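Local coordinates for protein p450 cytochrome, putative (Rippkaea orientalis, PDB 6Y01) that probably binds the molybdenum cofactor and carries it as a Rossmann-fold transport protein of this phototrophic bacterium, at residues Leu72-Leu77 with Ile91-Gly96; Pro134-Asn139 with Trp157-Pro162. One frame throughout, in Å; residues are numbered along the deposited sequence.

Interaction 1: Leu72-Leu77 with Ile91-Gly96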
loop_
_atom_site.group_PDB
_atom_site.type_symbol
_atom_site.label_atom_id
_atom_site.label_comp_id
_atom_site.label_asym_id
_atom_site.label_seq_id
_atom_site.Cartn_x
_atom_site.Cartn_y
_atom_site.Cartn_z
ATOM N N LEU D 72 -4.441 -7.487 -24.872
ATOM C CA LEU D 72 -4.833 -7.607 -23.460
ATOM C C LEU D 72 -4.529 -6.303 -22.726
ATOM O O LEU D 72 -3.452 -5.702 -22.937
ATOM C CB LEU D 72 -4.040 -8.724 -22.828
ATOM C CG LEU D 72 -4.354 -9.035 -21.371
ATOM C CD1 LEU D 72 -5.759 -9.569 -21.185
ATOM C CD2 LEU D 72 -3.327 -10.018 -20.835
ATOM N N THR D 73 -5.487 -5.879 -21.956
ATOM C CA THR D 73 -5.378 -4.661 -21.144
ATOM C C THR D 73 -5.519 -4.964 -19.660
ATOM O O THR D 73 -6.405 -5.661 -19.230
ATOM C CB THR D 73 -6.394 -3.612 -21.582
ATOM O OG1 THR D 73 -7.697 -4.180 -21.423
ATOM C CG2 THR D 73 -6.151 -3.192 -23.018
ATOM N N ILE D 74 -4.623 -4.345 -18.868
ATOM C CA ILE D 74 -4.612 -4.475 -17.401
ATOM C C ILE D 74 -4.838 -3.074 -16.832
ATOM O O ILE D 74 -4.198 -2.108 -17.324
ATOM C CB ILE D 74 -3.254 -4.968 -16.890
ATOM C CG1 ILE D 74 -2.689 -6.164 -17.632
ATOM C CG2 ILE D 74 -3.352 -5.223 -15.376
ATOM C CD1 ILE D 74 -3.548 -7.410 -17.611
ATOM N N GLY D 75 -5.737 -2.987 -15.864
ATOM C CA GLY D 75 -5.937 -1.705 -15.181
ATOM C C GLY D 75 -5.638 -1.867 -13.698
ATOM O O GLY D 75 -6.132 -2.785 -13.077
ATOM N N ILE D 76 -4.829 -0.950 -13.164
ATOM C CA ILE D 76 -4.446 -0.954 -11.715
ATOM C C ILE D 76 -5.281 0.139 -11.069
ATOM O O ILE D 76 -4.957 1.313 -11.196
ATOM C CB ILE D 76 -2.956 -0.715 -11.513
ATOM C CG1 ILE D 76 -2.085 -1.610 -12.366
ATOM C CG2 ILE D 76 -2.641 -0.853 -10.053
ATOM C CD1 ILE D 76 -2.301 -3.071 -12.150
ATOM N N LEU D 77 -6.370 -0.265 -10.431
ATOM C CA LEU D 77 -7.395 0.674 -9.990
ATOM C C LEU D 77 -7.071 1.172 -8.600
ATOM O O LEU D 77 -6.721 0.377 -7.710
ATOM C CB LEU D 77 -8.771 0.002 -9.980
ATOM C CG LEU D 77 -9.251 -0.559 -11.343
ATOM C CD1 LEU D 77 -10.578 -1.139 -11.138
ATOM C CD2 LEU D 77 -9.278 0.494 -12.361
ATOM N N ILE D 91 -8.510 -6.897 -17.389
ATOM C CA ILE D 91 -8.127 -7.395 -16.057
ATOM C C ILE D 91 -8.061 -6.201 -15.105
ATOM O O ILE D 91 -7.224 -5.337 -15.298
ATOM C CB ILE D 91 -6.757 -8.112 -16.108
ATOM C CG1 ILE D 91 -6.742 -9.276 -17.108
ATOM C CG2 ILE D 91 -6.321 -8.543 -14.686
ATOM C CD1 ILE D 91 -7.685 -10.370 -16.767
ATOM N N ALA D 92 -8.994 -6.142 -14.199
ATOM C CA ALA D 92 -9.093 -5.066 -13.199
ATOM C C ALA D 92 -8.418 -5.519 -11.909
ATOM O O ALA D 92 -8.961 -6.343 -11.164
ATOM C CB ALA D 92 -10.538 -4.719 -12.969
ATOM N N ILE D 93 -7.246 -4.929 -11.644
ATOM C CA ILE D 93 -6.553 -5.162 -10.364
ATOM C C ILE D 93 -7.046 -4.072 -9.424
ATOM O O ILE D 93 -6.781 -2.899 -9.661
ATOM C CB ILE D 93 -5.036 -5.113 -10.552
ATOM C CG1 ILE D 93 -4.551 -6.074 -11.617
ATOM C CG2 ILE D 93 -4.301 -5.314 -9.213
ATOM C CD1 ILE D 93 -4.879 -7.505 -11.360
ATOM N N VAL D 94 -7.771 -4.477 -8.405
ATOM C CA VAL D 94 -8.465 -3.539 -7.503
ATOM C C VAL D 94 -7.553 -3.375 -6.265
ATOM O O VAL D 94 -7.340 -4.345 -5.583
ATOM C CB VAL D 94 -9.835 -4.053 -7.081
ATOM C CG1 VAL D 94 -10.543 -3.088 -6.155
ATOM C CG2 VAL D 94 -10.681 -4.351 -8.346
ATOM N N THR D 95 -7.001 -2.175 -6.091
ATOM C CA THR D 95 -5.951 -2.039 -5.046
ATOM C C THR D 95 -6.501 -1.479 -3.747
ATOM O O THR D 95 -5.887 -1.780 -2.722
ATOM C CB THR D 95 -4.770 -1.207 -5.528
ATOM O OG1 THR D 95 -5.079 0.167 -5.566
ATOM C CG2 THR D 95 -4.199 -1.726 -6.825
ATOM N N GLY D 96 -7.464 -0.600 -3.768
ATOM C CA GLY D 96 -7.925 0.109 -2.594
ATOM C C GLY D 96 -6.818 1.020 -2.014
ATOM O O GLY D 96 -6.903 1.337 -0.836
#
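L77 O takes two hydrogen bonds from T95, one from the backbone N at 3.0 Å and one from OG1 at 2.7 Å, and these close a run of parallel strand pairing that begins where I91 N meets T73 O. G75 turns both its polar atoms to the 91-94 strand: its N donates to I91 O at 2.8 Å with an N-H...O angle of 174°, and its O accepts from I93 N. I93 O receives L77 N. I76 O is bonded to R101 NE, and T73 OG1 is held by A88 O and D90 N. T95 OG1 stands between its own N and carbonyl carbon (chi1 75°), which brings the hydroxyl to L77 O and swings CG2 to 3.7 Å from I76 CG2; the same OG1 is bonded to L97 N. Replacing T95 by an alanine would probably leave L77 O with a single donor from this residue, deprive L97 N of its hydroxyl partner and open a gap beside I76 CG2. I74 and I91 lie side by side, CD1 of I74 3.6 Å from I91 CB, and I76 and I93 repeat the arrangement; on the face of L77 and A92, L77 CD1 packs on A92 CB. V94 N donates to S108 OG of the second subunit. The strands run at 18° to one another, a parallel pair at the edge of a Rossmann-like sheet.

Interaction 2: Pro134-Asn139 with Trp157-Pro162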
loop_
_atom_site.group_PDB
_atom_site.type_symbol
_atom_site.label_atom_id
_atom_site.label_comp_id
_atom_site.label_asym_id
_atom_site.label_seq_id
_atom_site.Cartn_x
_atom_site.Cartn_y
_atom_site.Cartn_z
ATOM N N PRO D 134 12.843 2.090 -17.340
ATOM C CA PRO D 134 12.900 2.880 -18.564
ATOM C C PRO D 134 11.625 3.703 -18.739
ATOM O O PRO D 134 10.499 3.168 -18.572
ATOM C CB PRO D 134 13.009 1.837 -19.695
ATOM C CG PRO D 134 13.426 0.595 -19.010
ATOM C CD PRO D 134 12.850 0.652 -17.597
ATOM N N VAL D 135 11.815 4.977 -19.068
ATOM C CA VAL D 135 10.708 5.928 -19.224
ATOM C C VAL D 135 10.845 6.625 -20.557
ATOM O O VAL D 135 11.913 7.131 -20.873
ATOM C CB VAL D 135 10.635 6.955 -18.097
ATOM C CG1 VAL D 135 9.557 7.993 -18.381
ATOM C CG2 VAL D 135 10.411 6.284 -16.765
ATOM N N ILE D 136 9.718 6.659 -21.288
ATOM C CA ILE D 136 9.618 7.414 -22.542
ATOM C C ILE D 136 8.614 8.527 -22.345
ATOM O O ILE D 136 7.461 8.256 -21.958
ATOM C CB ILE D 136 9.205 6.507 -23.702
ATOM C CG1 ILE D 136 10.190 5.357 -23.882
ATOM C CG2 ILE D 136 9.039 7.324 -24.960
ATOM C CD1 ILE D 136 9.706 4.287 -24.851
ATOM N N LEU D 137 9.019 9.756 -22.638
ATOM C CA LEU D 137 8.104 10.909 -22.611
ATOM C C LEU D 137 7.615 11.194 -24.024
ATOM O O LEU D 137 8.411 11.376 -24.927
ATOM C CB LEU D 137 8.827 12.126 -22.036
ATOM C CG LEU D 137 9.471 11.910 -20.659
ATOM C CD1 LEU D 137 10.181 13.202 -20.222
ATOM C CD2 LEU D 137 8.452 11.500 -19.641
ATOM N N LEU D 138 6.313 11.290 -24.146
ATOM C CA LEU D 138 5.640 11.681 -25.416
ATOM C C LEU D 138 4.738 12.870 -25.098
ATOM O O LEU D 138 3.581 12.691 -24.675
ATOM C CB LEU D 138 4.904 10.465 -25.989
ATOM C CG LEU D 138 4.228 10.731 -27.314
ATOM C CD1 LEU D 138 5.218 10.897 -28.439
ATOM C CD2 LEU D 138 3.322 9.566 -27.613
ATOM N N ASN D 139 5.319 14.071 -25.151
ATOM C CA ASN D 139 4.589 15.276 -24.741
ATOM C C ASN D 139 5.241 16.499 -25.342
ATOM O O ASN D 139 6.319 16.382 -25.945
ATOM C CB ASN D 139 4.482 15.413 -23.220
ATOM C CG ASN D 139 5.788 15.667 -22.518
ATOM O OD1 ASN D 139 6.583 16.518 -22.940
ATOM N ND2 ASN D 139 6.015 14.874 -21.494
ATOM N N TRP D 157 13.965 8.849 -21.945
ATOM C CA TRP D 157 13.901 8.968 -23.425
ATOM C C TRP D 157 12.773 9.914 -23.822
ATOM O O TRP D 157 11.735 9.913 -23.179
ATOM C CB TRP D 157 13.648 7.606 -24.062
ATOM C CG TRP D 157 14.883 6.776 -24.191
ATOM C CD1 TRP D 157 15.787 6.759 -25.222
ATOM C CD2 TRP D 157 15.284 5.753 -23.290
ATOM N NE1 TRP D 157 16.753 5.820 -24.988
ATOM C CE2 TRP D 157 16.470 5.189 -23.803
ATOM C CE3 TRP D 157 14.762 5.287 -22.090
ATOM C CZ2 TRP D 157 17.146 4.174 -23.142
ATOM C CZ3 TRP D 157 15.441 4.291 -21.425
ATOM C CH2 TRP D 157 16.599 3.726 -21.955
ATOM N N ILE D 158 12.989 10.680 -24.868
ATOM C CA ILE D 158 11.995 11.613 -25.433
ATOM C C ILE D 158 11.581 11.081 -26.806
ATOM O O ILE D 158 12.418 10.984 -27.686
ATOM C CB ILE D 158 12.549 13.037 -25.566
ATOM C CG1 ILE D 158 13.213 13.496 -24.268
ATOM C CG2 ILE D 158 11.436 13.975 -26.016
ATOM C CD1 ILE D 158 12.312 13.587 -23.112
ATOM N N ALA D 159 10.308 10.747 -26.962
ATOM C CA ALA D 159 9.803 10.216 -28.236
ATOM C C ALA D 159 9.194 11.326 -29.072
ATOM O O ALA D 159 8.635 12.282 -28.536
ATOM C CB ALA D 159 8.783 9.119 -28.026
ATOM N N SER D 160 9.216 11.121 -30.382
ATOM C CA SER D 160 8.664 12.079 -31.363
ATOM C C SER D 160 7.249 11.681 -31.802
ATOM O O SER D 160 6.563 12.522 -32.380
ATOM C CB SER D 160 9.588 12.188 -32.570
ATOM O OG SER D 160 9.867 10.891 -33.117
ATOM N N SER D 161 6.840 10.449 -31.574
ATOM C CA SER D 161 5.566 9.916 -32.089
ATOM C C SER D 161 5.269 8.595 -31.423
ATOM O O SER D 161 6.143 7.981 -30.827
ATOM C CB SER D 161 5.649 9.691 -33.583
ATOM O OG SER D 161 6.556 8.634 -33.855
ATOM N N PRO D 162 4.025 8.080 -31.514
ATOM C CA PRO D 162 3.725 6.731 -31.051
ATOM C C PRO D 162 4.633 5.678 -31.685
ATOM O O PRO D 162 5.120 4.804 -30.981
ATOM C CB PRO D 162 2.242 6.574 -31.416
ATOM C CG PRO D 162 1.730 7.970 -31.322
ATOM C CD PRO D 162 2.822 8.802 -31.951
HETATM O O HOH W 1 7.705 14.018 -26.649
#
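Strands 135-138 and 157-158 are the two parallel strands of a beta-alpha-beta unit whose connecting helix is 142-151, at the end of the central sheet. V135 O accepts from W157 N at 2.9 Å, W157 O from L137 N, and L137 O from A159 N, all three with N-H...O angles near 170°. The CA of I136 lies 3.3 Å from W157 O in a CA-H...O contact. On the face shared by I136 and W157, the indole is placed by CG lying anti to the carbonyl carbon (chi1 -81°): V135 O sits at the ring edge, in its plane, 3.6 Å from CE3, while P134 CB approaches CZ3 obliquely. I136 divides its branches, CG1 going to W157 CB and CG2 to A159 CB at 3.6 Å, and helix 162-176 covers this side through L168 and C165. On the face of L137 and I158, L137 CD1 meets I158 CD1 at 3.6 Å, next to Q145 of the connecting helix. L138 swings CG anti to its backbone N (chi1 -178°), which carries CD1 over the turn after the strand, 3.6 Å from S161 N, and puts CD2 beside CG of P162. Beyond the last direct bond a water continues the join, accepting from N139 N at 2.8 Å and donating to A159 O. S161 is the N-cap of helix 162-176, its OG bonded to N164 N. The backbone polar groups facing across the strands are thus paired directly or through water. The all-carbon side chain of L138 can offer the turn only van der Waals contact, and S161 N, buried against CD1 of L138 with no partner in the model, probably carries a desolvation cost.

Interaction 1 and interaction 2 pair the two end strands of one seven-stranded parallel sheet with their inner neighbours, on opposite sides of the chain's centre. Their centres are 24 Å apart and their nearest atoms about 15 Å, so the two do not meet. Along the chain they come in series: 72-77 and 91-96 first, then 134-139 and 157-162. Strands 48-51, 17-21 and 111-115 lie between the two pairs and connect them through the sheet. The sheet thus has its 91-94 end in an interface with a second subunit and the other flanked by helices 142-151 and 162-176 of its own chain, with I158 exposed and no other subunit of the assembly touching interaction 2.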